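Local coordinates for protein beta-n-acetylhexosaminidase (Streptococcus pneumoniae, PDB 4AZI) that hydrolyses terminal beta-linked N-acetylglucosamine from glycans, as a family 20 glycoside hydrolase catalytic module of the pneumococcal exo-beta-D-N-acetylglucosaminidase StrH, at residues E299-T304 with F343-A348; R29-A34 with S40-L45. The protein carries 2 engineered substitutions. All blocks are in the same frame, centred on the assembly; numbering follows the deposited sequence.

In the fold
Contact 1 pairs two outer helices of the (beta/alpha)8 barrel, contact 2 an outer helix with a barrel strand; their centres are about 16 Å apart. Helix 339-352 connects them: in contact 1 it meets helix 294-303 through Leu-345 and Ala-348, and it also packs on helix 24-37 of contact 2, where Phe-343 CD1 is 3.6 Å from Lys-33 CG and Met-346 CE is 3.7 Å from Ala-34 N. Neither contact includes a residue that lines the inhibitor pocket; the side chain of Leu-345 is about 11 Å from the bound phenylcarbamate. Pocket residues do occur in the segments that lead into two of these helices, Arg-19 before helix 24-37 and Asp-331 before helix 339-352.

Contact 1 of 2, residues E299-T304 with F343-A348; sequences ENTGKT and FELMTA
Thr-301, in the last turn of helix 294-303, and Ala-348 of helix 339-352 mark the closest backbone approach, their CA atoms 6.3 Å apart. The first helix is near its end: Glu-299 O accepts from both Gly-302 N and Lys-303 N, and Thr-304 is the first residue to leave helical geometry. Thr-301 alone carries its side of the contact, one branch for each partner. Its OG1 stands between the backbone N and the carbonyl carbon (chi1 63°), where it is hydrogen-bonded to Ile-298 O, one turn back, and Thr-301 OG1 also packs 3.4 Å from Ala-348 CB. Its methyl CG2 meets Leu-345 CD1 at 3.8 Å, with the two side chains slanting across each other. These are the outer helices that follow the seventh and eighth strands of the (beta/alpha)8 barrel, and beneath them Leu-326 of strand 321-329 touches both Thr-301 and Leu-345. With CG anti to the backbone N (chi1 -171°), Leu-345 also reaches Ile-328 and Tyr-281. Elsewhere on helix 339-352, Thr-347 packs against Lys-33 and Leu-37 of helix 24-37, and Met-346 O is hydrogen-bonded to Tyr-39 OH.

Contact 2 of 2, residues R29-A34 with S40-L45; sequences RIVDKA and SDVHLL
Val-42, the residue of strand 41-45 that meets Ile-30 and Val-31 of helix 24-37, is flanked in sequence by two flat groups, the carboxylate of Asp-41 and the imidazole of His-43, both on the side of the strand remote from the helix. The imidazole is held at both nitrogens, ND1 by Ser-14 OG and NE2 by Asn-178 ND2, which fixes the ring's rotation; Val-12 of strand 10-16 and Ile-112 and Ala-114 of strand 110-117 touch the His-43 side chain. The carboxylate is held through OD2: Ser-40 OG donates to Asp-41 OD2 at 2.7 Å, on the anti side and 35° out of the carboxylate plane, and Asn-10 ND2 is a second partner of the same oxygen.

The side chains that meet between helix and strand are aliphatic. At chi1 171° Val-42 CG2 lies anti to the carbonyl carbon, beside the backbone N, and this methyl does the touching. Two helix methyls approach Val-42 CG2 from directions nearly at right angles: Val-31 CG2 at 4.0 Å and Ile-30 CG2 at 4.2 Å. The Val-31 and Val-42 side chains themselves cross almost perpendicularly. A turn on from Ile-30, the methyl of Ala-34 also points to the strand, and Ala-34 CB is 4.5 Å from Val-42 CG2.

The segments belong to the first beta-alpha-beta unit of the TIM barrel, in which helix 24-37 covers strands 10-16 and 41-45. Ile-30 also touches Ile-15 of the first strand, whereas Val-31 turns to Leu-100, Tyr-103 and Ala-104 of helix 94-106.

Because the side-chain contacts are made by methyl groups, cohesion here probably rests on close packing and burial from water, while the directional bonds that set the strand's polar groups are made on its other side and along its edges.

Contact 1 of 2, residues E299-T304 with F343-A348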
loop_
_atom_site.group_PDB
_atom_site.type_symbol
_atom_site.label_atom_id
_atom_site.label_comp_id
_atom_site.label_asym_id
_atom_site.label_seq_id
_atom_site.Cartn_x
_atom_site.Cartn_y
_atom_site.Cartn_z
ATOM N N GLU A 299 7.828 -12.606 15.314
ATOM C CA GLU A 299 7.061 -13.629 16.033
ATOM C C GLU A 299 5.690 -13.803 15.387
ATOM O O GLU A 299 5.301 -14.919 15.040
ATOM C CB GLU A 299 6.898 -13.266 17.521
ATOM C CG GLU A 299 6.258 -14.363 18.368
ATOM C CD GLU A 299 5.838 -13.890 19.754
ATOM O OE1 GLU A 299 5.946 -12.679 20.037
ATOM O OE2 GLU A 299 5.387 -14.729 20.565
ATOM N N ASN A 300 4.986 -12.688 15.197
ATOM C CA ASN A 300 3.603 -12.702 14.683
ATOM C C ASN A 300 3.425 -13.241 13.261
ATOM O O ASN A 300 2.330 -13.700 12.912
ATOM C CB ASN A 300 2.950 -11.317 14.795
ATOM C CG ASN A 300 2.740 -10.875 16.231
ATOM O OD1 ASN A 300 2.764 -9.681 16.520
ATOM N ND2 ASN A 300 2.507 -11.826 17.130
ATOM N N THR A 301 4.472 -13.180 12.439
ATOM C CA THR A 301 4.409 -13.788 11.102
ATOM C C THR A 301 4.130 -15.287 11.180
ATOM O O THR A 301 3.597 -15.870 10.236
ATOM C CB THR A 301 5.680 -13.567 10.256
ATOM O OG1 THR A 301 6.812 -14.186 10.888
ATOM C CG2 THR A 301 5.936 -12.083 10.026
ATOM N N GLY A 302 4.499 -15.897 12.303
ATOM C CA GLY A 302 4.170 -17.289 12.584
ATOM C C GLY A 302 2.914 -17.451 13.420
ATOM O O GLY A 302 2.087 -18.310 13.132
ATOM N N LYS A 303 2.773 -16.608 14.441
ATOM C CA LYS A 303 1.715 -16.729 15.455
ATOM C C LYS A 303 0.313 -16.359 14.969
ATOM O O LYS A 303 -0.665 -16.992 15.359
ATOM C CB LYS A 303 2.074 -15.881 16.681
ATOM C CG LYS A 303 1.668 -16.484 18.016
ATOM C CD LYS A 303 2.590 -15.979 19.123
ATOM C CE LYS A 303 2.556 -16.899 20.334
ATOM N N THR A 304 0.213 -15.321 14.143
ATOM C CA THR A 304 -1.066 -14.914 13.563
ATOM C C THR A 304 -1.253 -15.641 12.237
ATOM O O THR A 304 -0.376 -15.565 11.387
ATOM C CB THR A 304 -1.095 -13.398 13.304
ATOM O OG1 THR A 304 -0.767 -12.703 14.511
ATOM C CG2 THR A 304 -2.481 -12.952 12.811
ATOM N N PHE A 343 14.057 -7.553 5.194
ATOM C CA PHE A 343 14.241 -8.827 4.503
ATOM C C PHE A 343 13.996 -10.008 5.440
ATOM O O PHE A 343 13.353 -10.983 5.047
ATOM C CB PHE A 343 15.635 -8.902 3.862
ATOM C CG PHE A 343 15.779 -8.095 2.592
ATOM C CD1 PHE A 343 14.804 -7.174 2.203
ATOM C CD2 PHE A 343 16.913 -8.239 1.794
ATOM C CE1 PHE A 343 14.945 -6.435 1.035
ATOM C CE2 PHE A 343 17.060 -7.500 0.624
ATOM C CZ PHE A 343 16.076 -6.597 0.245
ATOM N N GLU A 344 14.482 -9.923 6.676
ATOM C CA GLU A 344 14.199 -10.984 7.649
ATOM C C GLU A 344 12.691 -11.099 7.930
ATOM O O GLU A 344 12.145 -12.203 7.995
ATOM C CB GLU A 344 14.974 -10.786 8.955
ATOM C CG GLU A 344 14.788 -11.950 9.925
ATOM C CD GLU A 344 15.392 -11.711 11.297
ATOM O OE1 GLU A 344 15.937 -10.615 11.541
ATOM O OE2 GLU A 344 15.309 -12.630 12.138
ATOM N N LEU A 345 12.029 -9.955 8.083
ATOM C CA LEU A 345 10.591 -9.936 8.337
ATOM C C LEU A 345 9.818 -10.539 7.159
ATOM O O LEU A 345 8.953 -11.395 7.357
ATOM C CB LEU A 345 10.120 -8.507 8.648
ATOM C CG LEU A 345 8.689 -8.270 9.140
ATOM C CD1 LEU A 345 8.313 -9.174 10.303
ATOM C CD2 LEU A 345 8.514 -6.808 9.530
ATOM N N MET A 346 10.156 -10.103 5.944
ATOM C CA MET A 346 9.573 -10.653 4.726
ATOM C C MET A 346 9.788 -12.156 4.596
ATOM O O MET A 346 8.864 -12.877 4.242
ATOM C CB MET A 346 10.133 -9.955 3.486
ATOM C CG MET A 346 9.653 -8.529 3.310
ATOM S SD MET A 346 10.520 -7.708 1.970
ATOM C CE MET A 346 9.787 -8.519 0.548
ATOM N N THR A 347 11.011 -12.612 4.871
ATOM C CA THR A 347 11.368 -14.027 4.754
ATOM C C THR A 347 10.582 -14.885 5.751
ATOM O O THR A 347 10.060 -15.942 5.386
ATOM C CB THR A 347 12.891 -14.235 4.936
ATOM O OG1 THR A 347 13.596 -13.452 3.965
ATOM C CG2 THR A 347 13.275 -15.702 4.776
ATOM N N ALA A 348 10.488 -14.412 6.993
ATOM C CA ALA A 348 9.726 -15.096 8.042
ATOM C C ALA A 348 8.251 -15.317 7.668
ATOM O O ALA A 348 7.726 -16.420 7.834
ATOM C CB ALA A 348 9.839 -14.338 9.356
#

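Contact 2 of 2, residues R29-A34 with S40-L45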
loop_
_atom_site.group_PDB
_atom_site.type_symbol
_atom_site.label_atom_id
_atom_site.label_comp_id
_atom_site.label_asym_id
_atom_site.label_seq_id
_atom_site.Cartn_x
_atom_site.Cartn_y
_atom_site.Cartn_z
ATOM N N ARG A 29 15.410 -3.375 -5.073
ATOM C CA ARG A 29 15.876 -4.449 -4.184
ATOM C C ARG A 29 14.755 -5.116 -3.380
ATOM O O ARG A 29 14.760 -6.336 -3.181
ATOM C CB ARG A 29 16.943 -3.932 -3.226
ATOM C CG ARG A 29 18.294 -3.701 -3.870
ATOM C CD ARG A 29 19.390 -4.155 -2.931
ATOM N NE ARG A 29 19.507 -5.618 -2.930
ATOM C CZ ARG A 29 20.226 -6.329 -2.063
ATOM N NH1 ARG A 29 20.910 -5.728 -1.098
ATOM N NH2 ARG A 29 20.262 -7.652 -2.163
ATOM N N ILE A 30 13.814 -4.306 -2.898
ATOM C CA ILE A 30 12.594 -4.812 -2.257
ATOM C C ILE A 30 11.780 -5.689 -3.225
ATOM O O ILE A 30 11.344 -6.781 -2.854
ATOM C CB ILE A 30 11.733 -3.651 -1.691
ATOM C CG1 ILE A 30 12.424 -3.031 -0.467
ATOM C CG2 ILE A 30 10.310 -4.117 -1.365
ATOM C CD1 ILE A 30 11.902 -1.665 -0.069
ATOM N N VAL A 31 11.591 -5.203 -4.456
ATOM C CA VAL A 31 10.939 -5.961 -5.540
ATOM C C VAL A 31 11.624 -7.321 -5.755
ATOM O O VAL A 31 10.955 -8.358 -5.813
ATOM C CB VAL A 31 10.937 -5.152 -6.869
ATOM C CG1 VAL A 31 10.673 -6.050 -8.071
ATOM C CG2 VAL A 31 9.914 -4.027 -6.815
ATOM N N ASP A 32 12.956 -7.285 -5.852
ATOM C CA ASP A 32 13.813 -8.474 -5.966
ATOM C C ASP A 32 13.580 -9.476 -4.848
ATOM O O ASP A 32 13.394 -10.668 -5.100
ATOM C CB ASP A 32 15.296 -8.072 -5.919
ATOM C CG ASP A 32 15.762 -7.385 -7.180
ATOM O OD1 ASP A 32 15.016 -7.386 -8.180
ATOM O OD2 ASP A 32 16.896 -6.857 -7.167
ATOM N N LYS A 33 13.624 -8.982 -3.611
ATOM C CA LYS A 33 13.410 -9.814 -2.439
ATOM C C LYS A 33 11.996 -10.363 -2.395
ATOM O O LYS A 33 11.801 -11.504 -1.999
ATOM C CB LYS A 33 13.717 -9.046 -1.149
ATOM C CG LYS A 33 13.911 -9.939 0.066
ATOM C CD LYS A 33 15.130 -10.836 -0.101
ATOM C CE LYS A 33 15.291 -11.789 1.068
ATOM N NZ LYS A 33 16.451 -12.710 0.862
ATOM N N ALA A 34 11.019 -9.554 -2.799
ATOM C CA ALA A 34 9.626 -10.015 -2.874
ATOM C C ALA A 34 9.465 -11.113 -3.923
ATOM O O ALA A 34 8.792 -12.112 -3.686
ATOM C CB ALA A 34 8.689 -8.855 -3.161
ATOM N N SER A 40 3.435 -11.312 -4.338
ATOM C CA SER A 40 2.831 -10.949 -5.611
ATOM C C SER A 40 2.841 -9.441 -5.885
ATOM O O SER A 40 2.722 -9.024 -7.038
ATOM C CB SER A 40 1.395 -11.493 -5.708
ATOM O OG SER A 40 0.595 -10.972 -4.662
ATOM N N ASP A 41 2.968 -8.634 -4.833
ATOM C CA ASP A 41 2.819 -7.178 -4.956
ATOM C C ASP A 41 3.710 -6.397 -3.996
ATOM O O ASP A 41 4.013 -6.872 -2.902
ATOM C CB ASP A 41 1.363 -6.771 -4.679
ATOM C CG ASP A 41 0.377 -7.405 -5.649
ATOM O OD1 ASP A 41 0.133 -6.828 -6.734
ATOM O OD2 ASP A 41 -0.159 -8.484 -5.322
ATOM N N VAL A 42 4.085 -5.185 -4.408
ATOM C CA VAL A 42 4.663 -4.185 -3.509
ATOM C C VAL A 42 3.648 -3.052 -3.339
ATOM O O VAL A 42 3.224 -2.434 -4.321
ATOM C CB VAL A 42 6.018 -3.636 -4.033
ATOM C CG1 VAL A 42 6.489 -2.453 -3.202
ATOM C CG2 VAL A 42 7.081 -4.721 -4.023
ATOM N N HIS A 43 3.242 -2.808 -2.093
ATOM C CA HIS A 43 2.346 -1.710 -1.768
ATOM C C HIS A 43 3.186 -0.529 -1.413
ATOM O O HIS A 43 3.963 -0.574 -0.453
ATOM C CB HIS A 43 1.425 -2.092 -0.617
ATOM C CG HIS A 43 0.495 -0.987 -0.175
ATOM N ND1 HIS A 43 0.807 -0.130 0.816
ATOM C CD2 HIS A 43 -0.778 -0.625 -0.621
ATOM C CE1 HIS A 43 -0.209 0.734 0.999
ATOM N NE2 HIS A 43 -1.178 0.433 0.121
ATOM N N LEU A 44 3.053 0.537 -2.197
ATOM C CA LEU A 44 3.914 1.700 -2.030
ATOM C C LEU A 44 3.145 2.984 -1.701
ATOM O O LEU A 44 2.459 3.572 -2.551
ATOM C CB LEU A 44 4.827 1.878 -3.254
ATOM C CG LEU A 44 6.014 2.854 -3.156
ATOM C CD1 LEU A 44 7.105 2.364 -2.208
ATOM C CD2 LEU A 44 6.599 3.132 -4.539
ATOM N N LEU A 45 3.260 3.407 -0.444
ATOM C CA LEU A 45 2.724 4.691 -0.026
ATOM C C LEU A 45 3.646 5.769 -0.570
ATOM O O LEU A 45 4.866 5.741 -0.342
ATOM C CB LEU A 45 2.587 4.779 1.500
ATOM C CG LEU A 45 1.640 3.753 2.122
ATOM C CD1 LEU A 45 2.416 2.721 2.936
ATOM C CD2 LEU A 45 0.585 4.427 2.984
#